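Local coordinates for CRISPR-associated protein, Cse2 family (Thermobifida fusca, PDB 4H79) that probably binds nucleic acid as the CasB (Cse2-family) subunit of Cascade, the CRISPR-associated surveillance complex, at residues Y95-Q100 and R150-V155; E78-V83 and Q176-Q181; R33-R38 and S101-R106. All coordinates share one frame; numbering follows the deposited sequence.

Contact 1: residues Y95-Q100 and R150-V155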
loop_
_atom_site.group_PDB
_atom_site.type_symbol
_atom_site.label_atom_id
_atom_site.label_comp_id
_atom_site.label_asym_id
_atom_site.label_seq_id
_atom_site.Cartn_x
_atom_site.Cartn_y
_atom_site.Cartn_z
ATOM N N TYR A 95 3.938 3.237 2.110
ATOM C CA TYR A 95 5.294 2.674 2.063
ATOM C C TYR A 95 6.319 3.560 2.827
ATOM O O TYR A 95 7.236 3.038 3.527
ATOM C CB TYR A 95 5.754 2.493 0.552
ATOM C CG TYR A 95 7.241 2.149 0.540
ATOM C CD1 TYR A 95 7.676 0.855 0.943
ATOM C CD2 TYR A 95 8.219 3.125 0.168
ATOM C CE1 TYR A 95 9.045 0.555 1.037
ATOM C CE2 TYR A 95 9.578 2.815 0.193
ATOM C CZ TYR A 95 9.970 1.534 0.640
ATOM O OH TYR A 95 11.312 1.200 0.684
ATOM N N ALA A 96 6.221 4.896 2.638
ATOM C CA ALA A 96 7.130 5.841 3.342
ATOM C C ALA A 96 7.045 5.698 4.855
ATOM O O ALA A 96 8.046 5.791 5.562
ATOM C CB ALA A 96 6.795 7.284 2.926
ATOM N N ILE A 97 5.835 5.504 5.344
ATOM C CA ILE A 97 5.636 5.271 6.794
ATOM C C ILE A 97 6.219 3.920 7.186
ATOM O O ILE A 97 6.972 3.808 8.173
ATOM C CB ILE A 97 4.115 5.255 7.097
ATOM C CG1 ILE A 97 3.544 6.678 6.953
ATOM C CG2 ILE A 97 3.867 4.749 8.553
ATOM C CD1 ILE A 97 2.040 6.667 6.834
ATOM N N HIS A 98 5.967 2.895 6.343
ATOM C CA HIS A 98 6.464 1.504 6.606
ATOM C C HIS A 98 7.955 1.387 6.639
ATOM O O HIS A 98 8.542 0.743 7.545
ATOM C CB HIS A 98 5.876 0.597 5.456
ATOM C CG HIS A 98 5.802 -0.847 5.838
ATOM N ND1 HIS A 98 5.125 -1.755 5.097
ATOM C CD2 HIS A 98 6.456 -1.551 6.880
ATOM C CE1 HIS A 98 5.300 -3.002 5.678
ATOM N NE2 HIS A 98 6.113 -2.865 6.770
ATOM N N GLN A 99 8.638 2.041 5.689
ATOM C CA GLN A 99 10.123 1.929 5.554
ATOM C C GLN A 99 10.939 2.748 6.576
ATOM O O GLN A 99 12.089 2.422 6.870
ATOM C CB GLN A 99 10.551 2.321 4.120
ATOM C CG GLN A 99 12.006 1.937 3.796
ATOM C CD GLN A 99 12.199 0.401 3.778
ATOM O OE1 GLN A 99 11.599 -0.301 2.953
ATOM N NE2 GLN A 99 13.009 -0.126 4.690
ATOM N N GLN A 100 10.326 3.753 7.205
ATOM C CA GLN A 100 11.094 4.735 7.967
ATOM C C GLN A 100 11.908 4.055 9.088
ATOM O O GLN A 100 11.360 3.281 9.911
ATOM C CB GLN A 100 10.165 5.808 8.587
ATOM C CG GLN A 100 10.961 6.835 9.438
ATOM C CD GLN A 100 10.051 7.863 10.090
ATOM O OE1 GLN A 100 8.863 7.580 10.389
ATOM N NE2 GLN A 100 10.589 9.031 10.383
ATOM N N ARG A 150 -7.249 3.878 7.952
ATOM C CA ARG A 150 -7.334 2.514 8.536
ATOM C C ARG A 150 -6.125 1.710 8.113
ATOM O O ARG A 150 -5.559 0.976 8.924
ATOM C CB ARG A 150 -8.652 1.804 8.237
ATOM C CG ARG A 150 -9.805 2.475 9.006
ATOM C CD ARG A 150 -11.130 2.014 8.420
ATOM N NE ARG A 150 -12.236 2.758 9.026
ATOM C CZ ARG A 150 -13.505 2.399 8.931
ATOM N NH1 ARG A 150 -13.835 1.288 8.258
ATOM N NH2 ARG A 150 -14.444 3.149 9.500
ATOM N N LEU A 151 -5.723 1.822 6.855
ATOM C CA LEU A 151 -4.520 1.090 6.419
ATOM C C LEU A 151 -3.256 1.580 7.163
ATOM O O LEU A 151 -2.332 0.832 7.443
ATOM C CB LEU A 151 -4.309 1.259 4.904
ATOM C CG LEU A 151 -5.242 0.323 4.078
ATOM C CD1 LEU A 151 -5.284 0.720 2.589
ATOM C CD2 LEU A 151 -4.941 -1.188 4.308
ATOM N N ARG A 152 -3.169 2.871 7.388
ATOM C CA ARG A 152 -1.994 3.433 8.088
ATOM C C ARG A 152 -1.802 2.753 9.480
ATOM O O ARG A 152 -0.673 2.434 9.905
ATOM C CB ARG A 152 -2.160 4.969 8.204
ATOM C CG ARG A 152 -1.047 5.627 8.945
ATOM C CD ARG A 152 -1.271 7.145 9.225
ATOM N NE ARG A 152 0.053 7.707 9.588
ATOM C CZ ARG A 152 0.818 7.361 10.638
ATOM N NH1 ARG A 152 2.030 7.941 10.825
ATOM N NH2 ARG A 152 0.395 6.453 11.517
ATOM N N GLU A 153 -2.897 2.542 10.191
ATOM C CA GLU A 153 -2.816 1.896 11.528
ATOM C C GLU A 153 -2.237 0.485 11.396
ATOM O O GLU A 153 -1.445 0.049 12.216
ATOM C CB GLU A 153 -4.198 1.815 12.228
ATOM C CG GLU A 153 -4.827 3.196 12.486
ATOM C CD GLU A 153 -6.290 3.119 12.996
ATOM O OE1 GLU A 153 -6.870 1.987 13.094
ATOM O OE2 GLU A 153 -6.889 4.187 13.311
ATOM N N ILE A 154 -2.654 -0.234 10.351
ATOM C CA ILE A 154 -2.189 -1.612 10.114
ATOM C C ILE A 154 -0.710 -1.596 9.724
ATOM O O ILE A 154 0.086 -2.375 10.235
ATOM C CB ILE A 154 -2.990 -2.291 8.978
ATOM C CG1 ILE A 154 -4.516 -2.486 9.375
ATOM C CG2 ILE A 154 -2.325 -3.597 8.617
ATOM C CD1 ILE A 154 -4.696 -3.432 10.555
ATOM N N VAL A 155 -0.320 -0.709 8.819
ATOM C CA VAL A 155 1.076 -0.678 8.339
ATOM C C VAL A 155 2.018 -0.283 9.495
ATOM O O VAL A 155 3.131 -0.757 9.584
ATOM C CB VAL A 155 1.194 0.405 7.181
ATOM C CG1 VAL A 155 2.609 0.801 6.872
ATOM C CG2 VAL A 155 0.498 -0.106 5.915
#
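Ile97 and Arg152 cross at about a right angle, the CD1 methyl of the isoleucine resting where the arginine's aliphatic chain passes into its guanidinium. Ile97 CD1 lies 3.6 Å from Arg152 NE, and at 3.9 Å from Arg152 CG it also meets the aliphatic part of the chain. The isoleucine reaches this far because CG1 stands beside its backbone N and the chain then runs on nearly straight (chi2 163°), carrying CD1 toward Arg152. The second branch, CG2, lies loosely over one face of the Arg152 guanidinium. Arg152 comes from the exposed border of the contact, and its extended chain brings NE to the isoleucine methyl.

The segments belong to helices 80-99 and 144-160 of an all-helical protein. The axes of the short pieces 95-99 and 150-155 approach to 9.9 Å and run nearly parallel, 19° apart, with backbones closest where His98 faces Val155. Contact is by van der Waals packing of methyls on CB, ring carbon and arginine chain; one nitrogen, Arg152 NE, is touched, but no hydrogen bond or salt bridge spans the two segments.

The imidazole of His98 is buried, yet both nitrogens have partners: ND1 bonds with Tyr167 OH, and NE2 makes a weak bond with Ile163 O. Bonds at both nitrogens probably limit rotation of the ring. Val155 turns CG1 anti to its backbone N (chi1 164°), which directs that methyl onto the base of the histidine. Val155 CG1 is 3.6 Å from His98 CB and 3.7 Å from His98 CG, while Val155 O lies over one face of the ring. Ile97 CG2 touches the same methyl more loosely, at 4.5 Å from Val155 CG1.

Contact 2: residues E78-V83 and Q176-Q181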
loop_
_atom_site.group_PDB
_atom_site.type_symbol
_atom_site.label_atom_id
_atom_site.label_comp_id
_atom_site.label_asym_id
_atom_site.label_seq_id
_atom_site.Cartn_x
_atom_site.Cartn_y
_atom_site.Cartn_z
ATOM N N GLU A 78 -14.897 7.921 -16.564
ATOM C CA GLU A 78 -14.924 9.329 -16.082
ATOM C C GLU A 78 -13.973 9.762 -14.937
ATOM O O GLU A 78 -13.107 10.591 -15.158
ATOM C CB GLU A 78 -16.370 9.820 -15.846
ATOM C CG GLU A 78 -17.214 10.000 -17.119
ATOM C CD GLU A 78 -16.660 11.028 -18.112
ATOM O OE1 GLU A 78 -16.173 12.100 -17.681
ATOM O OE2 GLU A 78 -16.718 10.765 -19.336
ATOM N N LYS A 79 -14.117 9.263 -13.723
ATOM C CA LYS A 79 -13.197 9.740 -12.674
ATOM C C LYS A 79 -12.120 8.730 -12.295
ATOM O O LYS A 79 -11.499 8.824 -11.219
ATOM C CB LYS A 79 -13.949 10.264 -11.441
ATOM C CG LYS A 79 -14.743 11.543 -11.725
ATOM C CD LYS A 79 -14.525 12.640 -10.685
ATOM C CE LYS A 79 -14.884 14.005 -11.266
ATOM N NZ LYS A 79 -14.539 15.146 -10.374
ATOM N N ASP A 80 -11.883 7.772 -13.191
ATOM C CA ASP A 80 -11.027 6.640 -12.849
ATOM C C ASP A 80 -9.521 7.005 -12.779
ATOM O O ASP A 80 -8.758 6.405 -11.955
ATOM C CB ASP A 80 -11.311 5.444 -13.752
ATOM C CG ASP A 80 -12.551 4.580 -13.258
ATOM O OD1 ASP A 80 -13.306 4.975 -12.332
ATOM O OD2 ASP A 80 -12.772 3.482 -13.799
ATOM N N MET A 81 -9.093 7.991 -13.589
ATOM C CA MET A 81 -7.700 8.448 -13.514
ATOM C C MET A 81 -7.413 9.037 -12.139
ATOM O O MET A 81 -6.360 8.760 -11.570
ATOM C CB MET A 81 -7.319 9.450 -14.647
ATOM C CG MET A 81 -5.842 9.856 -14.651
ATOM S SD MET A 81 -4.725 8.440 -14.390
ATOM C CE MET A 81 -4.487 7.866 -16.071
ATOM N N GLU A 82 -8.351 9.835 -11.606
ATOM C CA GLU A 82 -8.185 10.482 -10.293
ATOM C C GLU A 82 -8.064 9.449 -9.188
ATOM O O GLU A 82 -7.344 9.688 -8.202
ATOM C CB GLU A 82 -9.413 11.323 -9.970
ATOM C CG GLU A 82 -9.198 12.668 -9.290
ATOM C CD GLU A 82 -10.290 13.677 -9.669
ATOM O OE1 GLU A 82 -11.159 13.353 -10.522
ATOM O OE2 GLU A 82 -10.278 14.804 -9.125
ATOM N N VAL A 83 -8.838 8.358 -9.310
ATOM C CA VAL A 83 -8.829 7.291 -8.313
ATOM C C VAL A 83 -7.480 6.551 -8.411
ATOM O O VAL A 83 -6.869 6.265 -7.397
ATOM C CB VAL A 83 -10.031 6.337 -8.440
ATOM C CG1 VAL A 83 -9.862 5.152 -7.509
ATOM C CG2 VAL A 83 -11.341 7.080 -8.114
ATOM N N GLN A 176 -8.847 -1.024 -7.262
ATOM C CA GLN A 176 -9.973 -1.955 -7.421
ATOM C C GLN A 176 -11.146 -1.628 -6.490
ATOM O O GLN A 176 -12.277 -1.949 -6.802
ATOM C CB GLN A 176 -9.510 -3.412 -7.220
ATOM C CG GLN A 176 -10.549 -4.461 -7.509
ATOM C CD GLN A 176 -9.983 -5.852 -7.434
ATOM O OE1 GLN A 176 -8.852 -6.042 -6.950
ATOM N NE2 GLN A 176 -10.763 -6.837 -7.885
ATOM N N PHE A 177 -10.854 -0.971 -5.371
ATOM C CA PHE A 177 -11.846 -0.590 -4.372
ATOM C C PHE A 177 -12.922 0.378 -4.878
ATOM O O PHE A 177 -13.915 0.578 -4.181
ATOM C CB PHE A 177 -11.130 0.044 -3.169
ATOM C CG PHE A 177 -11.528 -0.546 -1.867
ATOM C CD1 PHE A 177 -12.431 0.120 -1.057
ATOM C CD2 PHE A 177 -11.035 -1.776 -1.465
ATOM C CE1 PHE A 177 -12.831 -0.432 0.128
ATOM C CE2 PHE A 177 -11.455 -2.366 -0.278
ATOM C CZ PHE A 177 -12.351 -1.681 0.519
ATOM N N ARG A 178 -12.768 0.963 -6.068
ATOM C CA ARG A 178 -13.671 2.088 -6.466
ATOM C C ARG A 178 -15.080 1.666 -6.674
ATOM O O ARG A 178 -15.953 2.544 -6.677
ATOM C CB ARG A 178 -13.370 2.722 -7.814
ATOM C CG ARG A 178 -12.031 2.583 -8.384
ATOM C CD ARG A 178 -12.169 2.555 -9.897
ATOM N NE ARG A 178 -11.435 1.374 -10.331
ATOM C CZ ARG A 178 -11.501 0.895 -11.547
ATOM N NH1 ARG A 178 -12.255 1.493 -12.357
ATOM N NH2 ARG A 178 -10.843 -0.189 -11.905
ATOM N N THR A 179 -15.304 0.365 -6.949
ATOM C CA THR A 179 -16.685 -0.171 -7.223
ATOM C C THR A 179 -17.087 -1.111 -6.079
ATOM O O THR A 179 -16.213 -1.713 -5.429
ATOM C CB THR A 179 -16.800 -0.910 -8.600
ATOM O OG1 THR A 179 -16.103 -2.173 -8.547
ATOM C CG2 THR A 179 -16.314 -0.001 -9.851
ATOM N N PRO A 180 -18.393 -1.252 -5.804
ATOM C CA PRO A 180 -18.765 -2.201 -4.725
ATOM C C PRO A 180 -18.276 -3.620 -5.025
ATOM O O PRO A 180 -17.790 -4.335 -4.132
ATOM C CB PRO A 180 -20.305 -2.158 -4.726
ATOM C CG PRO A 180 -20.631 -0.847 -5.367
ATOM C CD PRO A 180 -19.574 -0.582 -6.397
ATOM N N GLN A 181 -18.391 -4.022 -6.285
ATOM C CA GLN A 181 -17.945 -5.370 -6.640
ATOM C C GLN A 181 -16.408 -5.551 -6.518
ATOM O O GLN A 181 -15.912 -6.597 -6.046
ATOM C CB GLN A 181 -18.429 -5.728 -8.029
ATOM C CG GLN A 181 -17.849 -7.026 -8.552
ATOM C CD GLN A 181 -18.565 -7.506 -9.798
ATOM O OE1 GLN A 181 -19.763 -7.814 -9.765
ATOM N NE2 GLN A 181 -17.835 -7.576 -10.907
#
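Arg178, which loses the most surface here, reaches across to Asp80 and Val83 from the type I beta turn Gln176-Thr179, the tight connection between helices 167-176 and 180-195 of this helical protein. Its partners sit in the first turn of helix 80-99. The salt bridge runs between Asp80 OD2 and Arg178 NH1, modelled at 2.5 Å, a value short enough that its exact length deserves caution. OD2 comes in at the edge of the guanidinium, near its plane, but the carboxylate plane stands 90° to that of the guanidinium. Only OD2 is at salt-bridge distance; Asp80 OD1 stays 3.6 Å from both Arg178 NH1 and Arg178 CD, so the carboxylate is not paired two-pronged.

Arg178 bends at chi2 and chi3, and its chi1 of -22° is far from a staggered value, so the chain curls rather than extends. Tyr175 helps hold this shape, since its backbone O accepts from Arg178 NE and its ring makes a cation-pi contact with the guanidinium. With an alanine here, Asp80 would probably be left without its charged mate and Val83 would lose the chain that covers it. Beyond the turn, Thr179 is the N-cap of helix 180-195, its OG1 bonding with Gly182 N. On the nonpolar side, Val83 CG1, anti to its backbone N, packs 3.5 Å from Arg178 CG.

Contact 3: residues R33-R38 and S101-R106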
loop_
_atom_site.group_PDB
_atom_site.type_symbol
_atom_site.label_atom_id
_atom_site.label_comp_id
_atom_site.label_asym_id
_atom_site.label_seq_id
_atom_site.Cartn_x
_atom_site.Cartn_y
_atom_site.Cartn_z
ATOM N N ARG A 33 18.092 2.467 0.836
ATOM C CA ARG A 33 19.103 1.467 1.195
ATOM C C ARG A 33 20.532 2.021 1.087
ATOM O O ARG A 33 21.361 1.794 1.991
ATOM C CB ARG A 33 18.987 0.197 0.322
ATOM C CG ARG A 33 19.905 -0.905 0.845
ATOM C CD ARG A 33 19.845 -2.180 -0.005
ATOM N NE ARG A 33 20.411 -1.963 -1.350
ATOM C CZ ARG A 33 21.714 -2.021 -1.656
ATOM N NH1 ARG A 33 22.622 -2.316 -0.713
ATOM N NH2 ARG A 33 22.124 -1.809 -2.924
ATOM N N LEU A 34 20.800 2.730 -0.023
ATOM C CA LEU A 34 22.076 3.441 -0.260
ATOM C C LEU A 34 22.200 4.761 0.537
ATOM O O LEU A 34 23.196 5.437 0.422
ATOM C CB LEU A 34 22.287 3.709 -1.756
ATOM C CG LEU A 34 22.453 2.391 -2.586
ATOM C CD1 LEU A 34 22.502 2.641 -4.097
ATOM C CD2 LEU A 34 23.646 1.516 -2.140
ATOM N N ASP A 35 21.205 5.134 1.334
ATOM C CA ASP A 35 21.237 6.415 2.065
ATOM C C ASP A 35 21.342 7.597 1.090
ATOM O O ASP A 35 21.940 8.617 1.399
ATOM C CB ASP A 35 22.374 6.440 3.110
ATOM C CG ASP A 35 22.086 7.395 4.280
ATOM O OD1 ASP A 35 20.902 7.661 4.627
ATOM O OD2 ASP A 35 23.064 7.897 4.870
ATOM N N ASN A 36 20.762 7.456 -0.104
ATOM C CA ASN A 36 20.703 8.536 -1.063
ATOM C C ASN A 36 19.822 9.707 -0.507
ATOM O O ASN A 36 18.667 9.502 -0.034
ATOM C CB ASN A 36 20.182 7.985 -2.415
ATOM C CG ASN A 36 20.050 9.039 -3.484
ATOM O OD1 ASN A 36 19.404 10.054 -3.321
ATOM N ND2 ASN A 36 20.618 8.755 -4.624
ATOM N N PRO A 37 20.365 10.928 -0.544
ATOM C CA PRO A 37 19.636 12.079 0.071
ATOM C C PRO A 37 18.281 12.348 -0.601
ATOM O O PRO A 37 17.340 12.716 0.102
ATOM C CB PRO A 37 20.599 13.288 -0.117
ATOM C CG PRO A 37 21.785 12.732 -0.945
ATOM C CD PRO A 37 21.787 11.250 -0.874
ATOM N N ARG A 38 18.183 12.171 -1.925
ATOM C CA ARG A 38 16.924 12.410 -2.599
ATOM C C ARG A 38 15.845 11.414 -2.112
ATOM O O ARG A 38 14.695 11.808 -1.873
ATOM C CB ARG A 38 17.090 12.259 -4.101
ATOM C CG ARG A 38 16.035 12.940 -4.906
ATOM C CD ARG A 38 16.613 13.272 -6.290
ATOM N NE ARG A 38 15.663 12.995 -7.362
ATOM C CZ ARG A 38 14.557 13.701 -7.605
ATOM N NH1 ARG A 38 14.233 14.738 -6.829
ATOM N NH2 ARG A 38 13.763 13.355 -8.620
ATOM N N SER A 101 13.222 4.345 9.082
ATOM C CA SER A 101 14.189 3.824 10.063
ATOM C C SER A 101 14.307 2.294 10.046
ATOM O O SER A 101 14.757 1.692 11.010
ATOM C CB SER A 101 13.836 4.269 11.499
ATOM O OG SER A 101 13.722 5.678 11.528
ATOM N N ARG A 102 13.834 1.652 8.993
ATOM C CA ARG A 102 14.035 0.212 8.873
ATOM C C ARG A 102 15.199 0.088 7.922
ATOM O O ARG A 102 15.051 0.143 6.721
ATOM C CB ARG A 102 12.800 -0.484 8.352
ATOM C CG ARG A 102 11.598 -0.538 9.336
ATOM C CD ARG A 102 11.169 -1.971 9.802
ATOM N NE ARG A 102 12.184 -2.406 10.730
ATOM C CZ ARG A 102 12.112 -2.324 12.070
ATOM N NH1 ARG A 102 13.162 -2.676 12.808
ATOM N NH2 ARG A 102 10.993 -1.939 12.686
ATOM N N ARG A 103 16.377 -0.029 8.505
ATOM C CA ARG A 103 17.646 -0.011 7.773
ATOM C C ARG A 103 17.918 -1.445 7.293
ATOM O O ARG A 103 18.437 -1.646 6.208
ATOM C CB ARG A 103 18.806 0.514 8.685
ATOM C CG ARG A 103 18.753 1.989 9.136
ATOM C CD ARG A 103 17.912 2.841 8.189
ATOM N NE ARG A 103 18.629 3.610 7.159
ATOM C CZ ARG A 103 18.451 4.920 6.953
ATOM N NH1 ARG A 103 17.595 5.599 7.716
ATOM N NH2 ARG A 103 19.110 5.559 5.987
ATOM N N ASP A 104 17.499 -2.430 8.086
ATOM C CA ASP A 104 17.878 -3.831 7.855
ATOM C C ASP A 104 17.167 -4.530 6.711
ATOM O O ASP A 104 17.773 -5.347 6.047
ATOM C CB ASP A 104 17.667 -4.608 9.128
ATOM C CG ASP A 104 18.011 -3.785 10.331
ATOM O OD1 ASP A 104 17.063 -3.257 10.965
ATOM O OD2 ASP A 104 19.233 -3.616 10.594
ATOM N N ASP A 105 15.905 -4.196 6.457
ATOM C CA ASP A 105 15.127 -4.980 5.559
ATOM C C ASP A 105 14.308 -4.118 4.562
ATOM O O ASP A 105 13.992 -2.963 4.866
ATOM C CB ASP A 105 14.174 -5.822 6.398
ATOM C CG ASP A 105 14.141 -7.261 5.965
ATOM O OD1 ASP A 105 14.279 -7.517 4.725
ATOM O OD2 ASP A 105 13.980 -8.127 6.864
ATOM N N ARG A 106 13.975 -4.693 3.390
ATOM C CA ARG A 106 13.053 -4.037 2.470
ATOM C C ARG A 106 11.583 -4.224 2.878
ATOM O O ARG A 106 11.095 -5.371 2.965
ATOM C CB ARG A 106 13.228 -4.581 1.050
ATOM C CG ARG A 106 14.675 -4.384 0.472
ATOM C CD ARG A 106 14.893 -5.243 -0.772
ATOM N NE ARG A 106 16.140 -4.839 -1.469
ATOM C CZ ARG A 106 17.353 -5.391 -1.298
ATOM N NH1 ARG A 106 17.549 -6.407 -0.461
ATOM N NH2 ARG A 106 18.390 -4.932 -1.972
#
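Asp35 extends one carboxylate oxygen to the edge of the Arg103 guanidinium, forming a salt bridge of 3.1 Å between Asp35 OD1 and Arg103 NH2. The oxygen lies near the guanidinium plane while the two flat groups are turned 75° apart, and OD1 to NH2 is the one close pair, so the bridge is single-pronged. Arg103 reaches it through a chain bent at chi2 and chi3, and Tyr32 adds a cation-pi contact to the same arginine. With CG anti to the backbone N (chi1 -154°), the Asp35 carboxylate is carried toward Arg103 from the positive-phi position of a Schellman motif closing helix 16-33.

A second meeting brings two arginines together, with Arg33 NE 3.6 Å from Arg106 NH2 and the guanidinium planes 37° apart. Glu30 probably helps them gather: its OE2 forms a salt bridge with Arg33 NH2, and its OE1 makes a long, weak ion pair with Arg106 NH2. The carboxylate probably offsets part of the like-charge cost.

Asn36, just before helix 37-49, is its N-cap, OD1 accepting from Arg38 N at 2.8 Å in its own carbonyl plane. All four touching side chains are exposed, so the contact is a polar surface link. It joins the sharp connection between helices 16-33 and 37-49 to the loop that leaves helix 80-99 and leads toward helix 114-119.

Helix 80-99 ties the set together: contact 2 uses its first turn and contact 1 its last turns. The centres of contacts 1 and 2 are about 22 Å apart, on opposite sides of the chain's centre. The second segment of contact 3, 101-106, lies just past the same helix and touches contact 1 through a probable hydrogen bond from Gln99 NE2 to Asp105 O at 3.0 Å; the centres of contacts 1 and 3 are about 16 Å apart. Contacts 2 and 3 lie at opposite ends, about 33 Å between centres. In chain order the segments run 33-38, 78-83, 95-100, 101-106, 150-155 and 176-181, so sequence-distant parts are joined at one buried and two surface sites of one helical fold.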